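Local coordinates for protein putative glucoamylase (Bacteroides uniformis, PDB 4GL3) that is probably a glucoamylase-like hydrolase that cleaves the glycosidic bonds of carbohydrates, at residues E163-F166 / F167-G170. Residues are numbered along the deposited sequence; the frame is centred on the assembly and turned at random.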
loop_
_atom_site.group_PDB
_atom_site.type_symbol
_atom_site.label_atom_id
_atom_site.label_comp_id
_atom_site.label_asym_id
_atom_site.label_seq_id
_atom_site.Cartn_x
_atom_site.Cartn_y
_atom_site.Cartn_z
ATOM N N GLU A 163 -9.629 -6.781 -16.420
ATOM C CA GLU A 163 -10.403 -8.049 -16.514
ATOM C C GLU A 163 -10.245 -8.934 -15.272
ATOM O O GLU A 163 -9.661 -10.027 -15.322
ATOM C CB GLU A 163 -10.013 -8.838 -17.766
ATOM C CG GLU A 163 -10.330 -8.161 -19.096
ATOM C CD GLU A 163 -9.604 -8.863 -20.239
ATOM O OE1 GLU A 163 -9.658 -10.128 -20.314
ATOM O OE2 GLU A 163 -8.924 -8.157 -21.011
ATOM N N TRP A 164 -10.780 -8.467 -14.147
ATOM C CA TRP A 164 -10.613 -9.192 -12.868
ATOM C C TRP A 164 -11.017 -10.678 -12.993
ATOM O O TRP A 164 -10.280 -11.569 -12.542
ATOM C CB TRP A 164 -11.407 -8.494 -11.739
ATOM C CG TRP A 164 -11.033 -7.052 -11.630
ATOM C CD1 TRP A 164 -11.724 -5.997 -12.107
ATOM C CD2 TRP A 164 -9.843 -6.527 -11.037
ATOM N NE1 TRP A 164 -11.030 -4.827 -11.897
ATOM C CE2 TRP A 164 -9.870 -5.125 -11.225
ATOM C CE3 TRP A 164 -8.741 -7.108 -10.388
ATOM C CZ2 TRP A 164 -8.828 -4.288 -10.789
ATOM C CZ3 TRP A 164 -7.699 -6.296 -9.963
ATOM C CH2 TRP A 164 -7.740 -4.885 -10.169
ATOM N N ASN A 165 -12.163 -10.928 -13.604
ATOM C CA ASN A 165 -12.688 -12.290 -13.589
ATOM C C ASN A 165 -11.869 -13.270 -14.414
ATOM O O ASN A 165 -11.910 -14.470 -14.129
ATOM C CB ASN A 165 -14.163 -12.395 -13.975
ATOM C CG ASN A 165 -14.759 -13.725 -13.550
ATOM O OD1 ASN A 165 -14.715 -14.071 -12.378
ATOM N ND2 ASN A 165 -15.333 -14.477 -14.507
ATOM N N PHE A 166 -11.099 -12.776 -15.396
ATOM C CA PHE A 166 -10.153 -13.635 -16.122
ATOM C C PHE A 166 -9.207 -14.364 -15.150
ATOM O O PHE A 166 -8.838 -15.501 -15.396
ATOM C CB PHE A 166 -9.354 -12.780 -17.111
ATOM C CG PHE A 166 -8.280 -13.532 -17.851
ATOM C CD1 PHE A 166 -8.617 -14.392 -18.914
ATOM C CD2 PHE A 166 -6.965 -13.456 -17.449
ATOM C CE1 PHE A 166 -7.633 -15.071 -19.591
ATOM C CE2 PHE A 166 -5.982 -14.173 -18.115
ATOM C CZ PHE A 166 -6.331 -14.941 -19.195
ATOM N N PHE A 167 -8.821 -13.687 -14.054
ATOM C CA PHE A 167 -7.844 -14.192 -13.128
ATOM C C PHE A 167 -8.372 -15.213 -12.143
ATOM O O PHE A 167 -7.610 -15.713 -11.274
ATOM C CB PHE A 167 -7.071 -13.026 -12.455
ATOM C CG PHE A 167 -6.272 -12.238 -13.432
ATOM C CD1 PHE A 167 -6.852 -11.228 -14.193
ATOM C CD2 PHE A 167 -4.964 -12.588 -13.704
ATOM C CE1 PHE A 167 -6.113 -10.570 -15.172
ATOM C CE2 PHE A 167 -4.218 -11.901 -14.605
ATOM C CZ PHE A 167 -4.796 -10.884 -15.353
ATOM N N THR A 168 -9.657 -15.538 -12.255
ATOM C CA THR A 168 -10.204 -16.642 -11.534
ATOM C C THR A 168 -9.983 -18.025 -12.207
ATOM O O THR A 168 -10.215 -19.071 -11.553
ATOM C CB THR A 168 -11.713 -16.510 -11.265
ATOM O OG1 THR A 168 -12.442 -16.608 -12.485
ATOM C CG2 THR A 168 -12.058 -15.234 -10.505
ATOM N N GLN A 169 -9.578 -18.048 -13.489
ATOM C CA GLN A 169 -9.624 -19.296 -14.294
ATOM C C GLN A 169 -10.978 -20.023 -14.188
ATOM O O GLN A 169 -11.038 -21.222 -14.294
ATOM C CB GLN A 169 -8.531 -20.287 -13.822
ATOM C CG GLN A 169 -7.108 -19.693 -13.796
ATOM C CD GLN A 169 -6.023 -20.750 -13.628
ATOM O OE1 GLN A 169 -5.917 -21.655 -14.437
ATOM N NE2 GLN A 169 -5.236 -20.648 -12.568
ATOM N N GLY A 170 -12.069 -19.297 -13.963
ATOM C CA GLY A 170 -13.384 -19.914 -13.823
ATOM C C GLY A 170 -13.574 -20.653 -12.490
ATOM O O GLY A 170 -14.546 -21.365 -12.340
HETATM O O HOH W 1 -12.646 -16.702 -15.791
HETATM O O HOH W 2 -15.574 -17.076 -13.898
#
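Thr168 grips the carbonyl oxygen of Asn165 twice, through its backbone N at 3.1 Å and through its hydroxyl OG1 at 2.7 Å, at the end of a 3-10 turn that follows helix 146-161 and leads toward strand 177-178. The two donors use the acceptor differently: OG1 lies in the carbonyl plane, with a C=O...OG1 angle of 154°, while the amide stands well above that plane. The hydroxyl thus donates back into the turn, and in a separate role it is an acceptor for the residue two positions on: Gly170 N lies 3.1 Å from Thr168 OG1, the bond that defines an ST turn. A chi1 of 68° tucks OG1 between its backbone N and carbonyl carbon, where it can reach both backbone partners. Replaced by a valine, this residue would probably leave the N-H of Gly170 without its side-chain acceptor and Asn165 O with one donor fewer. Two further i to i+3 bonds complete the turn, Phe167 N to Trp164 O and Gln169 N to Phe166 O.

On another side of the turn the adjacent phenylalanines form a T-shaped pair, planes at 83° and centroids 5.2 Å apart. The Phe166 ring, its CG anti to the backbone N, presents its CD2 edge over the centre of the Phe167 face. It also stacks with His98 and meets Trp178 edge-to-face, while Phe167 packs on Ile124 of helix 124-140. Water also joins the polar side: one molecule donates to Asn165 O at a distance of 2.9 Å from its own oxygen and accepts, weakly, from Gly170 N.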